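Local coordinates for biofilm-associated surface protein (Staphylococcus aureus, PDB 7C7U) that serves as a cell wall-anchored surface protein in staphylococcal biofilm formation, and probably switches its functional amyloid assembly in a way linked to bound calcium, at residues L331-S334 with V335-L339; L395-R398 with Y399-L403. One frame throughout, in Å; residues are numbered along the deposited sequence.

Interaction 1: residues L331-S334 with V335-L339; sequences LNKS and VNNIL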
ATOM      1  N   LEU A 331       0.728  17.406  -6.020  1.00 37.58           N
ATOM      2  CA  LEU A 331       0.444  16.749  -7.293  1.00 39.58           C
ATOM      3  C   LEU A 331      -0.588  17.537  -8.093  1.00 39.06           C
ATOM      4  O   LEU A 331      -1.442  18.234  -7.537  1.00 37.45           O
ATOM      5  CB  LEU A 331      -0.062  15.325  -7.068  1.00 33.30           C
ATOM      6  CG  LEU A 331       0.956  14.404  -6.412  1.00 35.42           C
ATOM      7  CD1 LEU A 331       0.348  13.054  -6.108  1.00 35.91           C
ATOM      8  CD2 LEU A 331       2.217  14.274  -7.281  1.00 39.27           C
ATOM      9  N   ASN A 332      -0.505  17.412  -9.417  1.00 40.72           N
ATOM     10  CA  ASN A 332      -1.464  18.050 -10.309  1.00 42.82           C
ATOM     11  C   ASN A 332      -2.488  17.066 -10.870  1.00 43.36           C
ATOM     12  O   ASN A 332      -3.330  17.468 -11.675  1.00 41.70           O
ATOM     13  CB  ASN A 332      -0.735  18.776 -11.459  1.00 36.40           C
ATOM     14  CG  ASN A 332       0.116  17.852 -12.315  1.00 40.86           C
ATOM     15  OD1 ASN A 332      -0.094  16.645 -12.355  1.00 40.06           O
ATOM     16  ND2 ASN A 332       1.100  18.429 -13.008  1.00 39.80           N
ATOM     17  N   LYS A 333      -2.445  15.806 -10.437  1.00 36.80           N
ATOM     18  CA  LYS A 333      -3.364  14.748 -10.840  1.00 41.40           C
ATOM     19  C   LYS A 333      -3.129  13.583  -9.890  1.00 43.36           C
ATOM     20  O   LYS A 333      -2.184  13.594  -9.096  1.00 37.52           O
ATOM     21  CB  LYS A 333      -3.155  14.323 -12.293  1.00 39.58           C
ATOM     22  CG  LYS A 333      -1.823  13.600 -12.556  1.00 37.91           C
ATOM     23  CD  LYS A 333      -1.553  13.458 -14.054  1.00 44.98           C
ATOM     24  CE  LYS A 333      -1.386  14.821 -14.728  1.00 48.91           C
ATOM     25  NZ  LYS A 333       0.058  15.107 -15.062  1.00 48.01           N
ATOM     26  N   SER A 334      -3.998  12.577  -9.982  1.00 38.25           N
ATOM     27  CA  SER A 334      -3.939  11.446  -9.062  1.00 39.25           C
ATOM     28  C   SER A 334      -2.569  10.777  -9.068  1.00 35.79           C
ATOM     29  O   SER A 334      -1.952  10.587 -10.119  1.00 36.14           O
ATOM     30  CB  SER A 334      -5.003  10.408  -9.417  1.00 33.25           C
ATOM     31  OG  SER A 334      -4.858   9.253  -8.599  1.00 34.05           O
ATOM     32  N   VAL A 335      -2.116  10.377  -7.876  1.00 37.33           N
ATOM     33  CA  VAL A 335      -0.839   9.679  -7.736  1.00 35.77           C
ATOM     34  C   VAL A 335      -0.843   8.367  -8.512  1.00 35.53           C
ATOM     35  O   VAL A 335       0.220   7.857  -8.882  1.00 32.82           O
ATOM     36  CB  VAL A 335      -0.508   9.453  -6.243  1.00 31.97           C
ATOM     37  CG1 VAL A 335      -1.333   8.333  -5.649  1.00 30.17           C
ATOM     38  CG2 VAL A 335       1.021   9.207  -6.045  1.00 33.74           C
ATOM     39  N   ASN A 336      -2.026   7.815  -8.786  1.00 34.90           N
ATOM     40  CA  ASN A 336      -2.141   6.578  -9.546  1.00 35.35           C
ATOM     41  C   ASN A 336      -1.797   6.760 -11.019  1.00 33.47           C
ATOM     42  O   ASN A 336      -1.700   5.761 -11.740  1.00 34.78           O
ATOM     43  CB  ASN A 336      -3.565   6.010  -9.396  1.00 35.21           C
ATOM     44  CG  ASN A 336      -3.821   5.446  -8.013  1.00 36.78           C
ATOM     45  OD1 ASN A 336      -2.931   4.843  -7.418  1.00 34.58           O
ATOM     46  ND2 ASN A 336      -5.034   5.642  -7.489  1.00 33.19           N
ATOM     47  N   ASN A 337      -1.621   7.998 -11.484  1.00 34.81           N
ATOM     48  CA  ASN A 337      -1.276   8.277 -12.873  1.00 35.66           C
ATOM     49  C   ASN A 337       0.219   8.194 -13.163  1.00 38.15           C
ATOM     50  O   ASN A 337       0.613   8.349 -14.321  1.00 38.09           O
ATOM     51  CB  ASN A 337      -1.757   9.678 -13.271  1.00 37.42           C
ATOM     52  CG  ASN A 337      -3.262   9.789 -13.309  1.00 42.87           C
ATOM     53  OD1 ASN A 337      -3.848  10.683 -12.702  1.00 43.09           O
ATOM     54  ND2 ASN A 337      -3.899   8.865 -14.011  1.00 43.15           N
ATOM     55  N   ILE A 338       1.064   7.965 -12.160  1.00 36.06           N
ATOM     56  CA  ILE A 338       2.505   8.032 -12.408  1.00 34.17           C
ATOM     57  C   ILE A 338       3.020   6.722 -12.984  1.00 33.24           C
ATOM     58  O   ILE A 338       3.689   6.705 -14.023  1.00 36.97           O
ATOM     59  CB  ILE A 338       3.264   8.404 -11.119  1.00 32.74           C
ATOM     60  CG1 ILE A 338       2.785   9.747 -10.565  1.00 34.02           C
ATOM     61  CG2 ILE A 338       4.766   8.416 -11.404  1.00 36.48           C
ATOM     62  CD1 ILE A 338       3.264  10.033  -9.118  1.00 31.89           C
ATOM     63  N   LEU A 339       2.722   5.600 -12.326  1.00 30.59           N
ATOM     64  CA  LEU A 339       3.156   4.323 -12.863  1.00 33.73           C
ATOM     65  C   LEU A 339       2.372   3.926 -14.105  1.00 42.22           C
ATOM     66  O   LEU A 339       2.850   3.096 -14.886  1.00 40.75           O
ATOM     67  CB  LEU A 339       3.060   3.224 -11.806  1.00 31.26           C
ATOM     68  CG  LEU A 339       4.251   3.040 -10.848  1.00 38.28           C
ATOM     69  CD1 LEU A 339       4.678   4.326 -10.137  1.00 34.76           C
ATOM     70  CD2 LEU A 339       3.920   1.931  -9.852  1.00 36.48           C
TER
HETATM   71  O   HOH W   1      -7.109   7.370  -8.880  1.00 38.11           O

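Interaction 2: residues L395-R398 with Y399-L403; sequences LLDR and YERQL. With CA (calcium ion), chain D; CA (calcium ion), chain E.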
ATOM      1  N   LEU A 395      -3.839   0.969  -9.412  1.00 31.26           N
ATOM      2  CA  LEU A 395      -3.928   1.596  -8.093  1.00 31.99           C
ATOM      3  C   LEU A 395      -2.694   1.243  -7.273  1.00 34.43           C
ATOM      4  O   LEU A 395      -2.473   0.062  -6.975  1.00 31.82           O
ATOM      5  CB  LEU A 395      -5.167   1.120  -7.342  1.00 29.83           C
ATOM      6  CG  LEU A 395      -6.527   1.337  -7.996  1.00 32.23           C
ATOM      7  CD1 LEU A 395      -7.630   0.880  -7.025  1.00 34.79           C
ATOM      8  CD2 LEU A 395      -6.731   2.782  -8.400  1.00 30.06           C
ATOM      9  N   LEU A 396      -1.938   2.262  -6.845  1.00 33.80           N
ATOM     10  CA  LEU A 396      -0.738   2.008  -6.053  1.00 32.63           C
ATOM     11  C   LEU A 396      -1.073   1.163  -4.832  1.00 31.58           C
ATOM     12  O   LEU A 396      -2.164   1.269  -4.270  1.00 35.51           O
ATOM     13  CB  LEU A 396      -0.093   3.325  -5.598  1.00 32.70           C
ATOM     14  CG  LEU A 396       0.497   4.214  -6.693  1.00 34.26           C
ATOM     15  CD1 LEU A 396       1.106   5.500  -6.112  1.00 33.28           C
ATOM     16  CD2 LEU A 396       1.548   3.420  -7.484  1.00 35.31           C
ATOM     17  N   ASP A 397      -0.116   0.326  -4.417  1.00 34.10           N
ATOM     18  CA  ASP A 397      -0.228  -0.427  -3.170  1.00 34.82           C
ATOM     19  C   ASP A 397      -0.781   0.429  -2.042  1.00 40.21           C
ATOM     20  O   ASP A 397      -1.790   0.082  -1.412  1.00 37.92           O
ATOM     21  CB  ASP A 397       1.139  -0.959  -2.738  1.00 39.61           C
ATOM     22  CG  ASP A 397       1.588  -2.172  -3.518  1.00 39.12           C
ATOM     23  OD1 ASP A 397       1.196  -2.329  -4.683  1.00 36.20           O
ATOM     24  OD2 ASP A 397       2.379  -2.958  -2.956  1.00 43.95           O
ATOM     25  N   ARG A 398      -0.117   1.556  -1.768  1.00 36.23           N
ATOM     26  CA  ARG A 398      -0.520   2.358  -0.617  1.00 40.24           C
ATOM     27  C   ARG A 398      -1.871   3.018  -0.839  1.00 38.14           C
ATOM     28  O   ARG A 398      -2.608   3.238   0.123  1.00 38.66           O
ATOM     29  CB  ARG A 398       0.545   3.407  -0.285  1.00 41.89           C
ATOM     30  CG  ARG A 398       0.602   4.586  -1.211  1.00 37.37           C
ATOM     31  CD  ARG A 398       1.843   5.412  -0.895  1.00 43.03           C
ATOM     32  NE  ARG A 398       3.051   4.706  -1.292  1.00 37.52           N
ATOM     33  CZ  ARG A 398       4.268   4.955  -0.817  1.00 40.39           C
ATOM     34  NH1 ARG A 398       4.475   5.904   0.095  1.00 37.98           N
ATOM     35  NH2 ARG A 398       5.281   4.240  -1.258  1.00 36.22           N
ATOM     36  N   TYR A 399      -2.221   3.337  -2.087  1.00 36.78           N
ATOM     37  CA  TYR A 399      -3.571   3.821  -2.350  1.00 40.38           C
ATOM     38  C   TYR A 399      -4.605   2.755  -2.024  1.00 37.78           C
ATOM     39  O   TYR A 399      -5.620   3.048  -1.381  1.00 43.38           O
ATOM     40  CB  TYR A 399      -3.705   4.277  -3.801  1.00 38.06           C
ATOM     41  CG  TYR A 399      -5.047   4.886  -4.140  1.00 38.75           C
ATOM     42  CD1 TYR A 399      -6.133   4.082  -4.511  1.00 36.66           C
ATOM     43  CD2 TYR A 399      -5.231   6.263  -4.103  1.00 41.58           C
ATOM     44  CE1 TYR A 399      -7.347   4.631  -4.836  1.00 42.76           C
ATOM     45  CE2 TYR A 399      -6.471   6.824  -4.418  1.00 44.35           C
ATOM     46  CZ  TYR A 399      -7.516   6.003  -4.791  1.00 40.26           C
ATOM     47  OH  TYR A 399      -8.754   6.532  -5.111  1.00 48.71           O
ATOM     48  N   GLU A 400      -4.366   1.505  -2.446  1.00 39.63           N
ATOM     49  CA  GLU A 400      -5.331   0.437  -2.171  1.00 40.02           C
ATOM     50  C   GLU A 400      -5.464   0.204  -0.674  1.00 45.40           C
ATOM     51  O   GLU A 400      -6.578   0.021  -0.161  1.00 41.07           O
ATOM     52  CB  GLU A 400      -4.949  -0.870  -2.887  1.00 39.00           C
ATOM     53  CG  GLU A 400      -4.981  -0.789  -4.419  1.00 35.28           C
ATOM     54  CD  GLU A 400      -5.123  -2.145  -5.120  1.00 39.88           C
ATOM     55  OE1 GLU A 400      -6.222  -2.765  -5.030  1.00 37.02           O
ATOM     56  OE2 GLU A 400      -4.153  -2.584  -5.795  1.00 34.19           O
ATOM     57  N   ARG A 401      -4.341   0.241   0.045  1.00 44.54           N
ATOM     58  CA  ARG A 401      -4.359   0.005   1.482  1.00 43.46           C
ATOM     59  C   ARG A 401      -5.072   1.129   2.220  1.00 45.38           C
ATOM     60  O   ARG A 401      -5.857   0.871   3.137  1.00 47.94           O
ATOM     61  CB  ARG A 401      -2.928  -0.146   2.000  1.00 47.32           C
ATOM     62  CG  ARG A 401      -2.442  -1.576   2.046  1.00 46.23           C
ATOM     63  CD  ARG A 401      -1.174  -1.697   2.879  1.00 48.06           C
ATOM     64  NE  ARG A 401      -0.109  -0.833   2.386  1.00 50.64           N
ATOM     65  CZ  ARG A 401       0.819  -1.235   1.525  1.00 48.36           C
ATOM     66  NH1 ARG A 401       0.807  -2.481   1.070  1.00 47.57           N
ATOM     67  NH2 ARG A 401       1.755  -0.392   1.116  1.00 47.40           N
ATOM     68  N   GLN A 402      -4.815   2.382   1.838  1.00 43.64           N
ATOM     69  CA  GLN A 402      -5.279   3.518   2.624  1.00 45.25           C
ATOM     70  C   GLN A 402      -6.609   4.089   2.152  1.00 47.74           C
ATOM     71  O   GLN A 402      -7.390   4.560   2.984  1.00 50.60           O
ATOM     72  CB  GLN A 402      -4.242   4.645   2.608  1.00 42.04           C
ATOM     73  CG  GLN A 402      -2.863   4.266   3.085  1.00 46.77           C
ATOM     74  CD  GLN A 402      -1.827   5.284   2.630  1.00 54.28           C
ATOM     75  OE1 GLN A 402      -2.174   6.305   2.025  1.00 57.45           O
ATOM     76  NE2 GLN A 402      -0.544   4.999   2.891  1.00 51.88           N
ATOM     77  N   LEU A 403      -6.878   4.075   0.845  1.00 45.25           N
ATOM     78  CA  LEU A 403      -8.040   4.751   0.268  1.00 44.84           C
ATOM     79  C   LEU A 403      -9.132   3.766  -0.136  1.00 44.53           C
ATOM     80  O   LEU A 403     -10.196   3.728   0.485  1.00 49.59           O
ATOM     81  CB  LEU A 403      -7.620   5.600  -0.937  1.00 43.45           C
ATOM     82  CG  LEU A 403      -7.206   7.052  -0.765  1.00 51.83           C
ATOM     83  CD1 LEU A 403      -8.405   7.898  -0.383  1.00 50.83           C
ATOM     84  CD2 LEU A 403      -6.047   7.217   0.242  1.00 48.85           C
TER
HETATM   85 CA    CA D1002      -2.634  -2.212  -7.399  1.00 38.28          CA
HETATM   86 CA    CA E1003      -5.890  -4.473  -6.511  1.00 38.19          CA
HETATM   87  O   HOH W   2      -1.152  -3.070  -5.486  1.00 37.20           O

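Interaction 1: residues L331-S334 with V335-L339
L331 meets V335 just past the end of strand 323-331, and this is the apolar part of the contact. The CD1 branch of L331 reaches CB of V335 at 3.7 Å, the two side chains slanting across each other, and both also pack on Y219 of strand 210-220. On the partly exposed side, K333 lays the carbons of its bent chain across N337, with CD of K333 3.9 Å from CB of N337.

Both hydrogen bonds across the contact end on S334. Its carbonyl O takes the N337 backbone N at 2.9 Å, closing a type I beta turn over V335 and N336. The hydroxyl is placed anti to the backbone N (chi1 174°), which swings OG round to accept from N336 N at 3.2 Å in an ST turn. A water bridges the same OG to ND2 of N336, while OD1 of N336 is taken by the backbone N of L396. S334 therefore holds the turn from both its carbonyl and its hydroxyl, and N336, gripped through its backbone N and both ends of its amide, has little freedom to rotate.

Interaction 2: residues L395-R398 with Y399-L403
A calcium-binding loop of EF-hand type, D389 to E400, ends inside this contact, where its last ligands run into helix 397-404. L395 gives its carbonyl O to one calcium ion at 2.3 Å, and OE2 of E400 binds the same ion at 2.2 Å. D389, D391 and D393 supply its remaining protein ligands. E400 does more than close this site: OE1 and OE2 together chelate a second calcium ion, OE2 bridging the two metals, and D391, D393, D407, N410 and D420 complete that second site. The carboxylate also has S406 as a polar partner. Two calcium ions so close should keep it ionised. Beneath it, CG of E400 packs on CB of L395 at 3.5 Å, the side chains at about a right angle.

The spacing of ligands is that of an EF-hand loop, at positions 1, 3, 5, 7 and 12, although a strand, 381-388, precedes it in place of an entering helix. D397 falls at position 9 and works through water: the water on the first calcium donates to its OD1 at 2.6 Å, while OD2 bonds to S23.

The helix starts with E400 N bonded to L396 O at 2.9 Å, and the bonds from R401 N to D397 O and from Q402 N to R398 O continue it. R401 folds back at chi3 (-57°), laying one face of its guanidinium over D397 O, and S23 is its polar partner too. On another side of the helix, CD2 of L395 approaches the Y399 ring obliquely, 4.1 Å from CE1 of Y399.

Overall arrangement
From the N terminus, the chain leaves strand 323-331, part of a five-stranded antiparallel sheet, and turns at once through interaction 1, a local turn in the loop leading to strand 359-369. It then runs through strands 359-369 and 381-388 of a four-stranded sheet before the calcium loop delivers it to interaction 2 at the start of helix 397-404. The two are in series, neither nested nor crossed, with centres about 12 Å apart. They nevertheless touch: ND2 of N336 lies 3.4 Å from CG of Y399, and L339 packs on L396. The turn beside one sheet thus abuts the calcium-bound helix that follows the other.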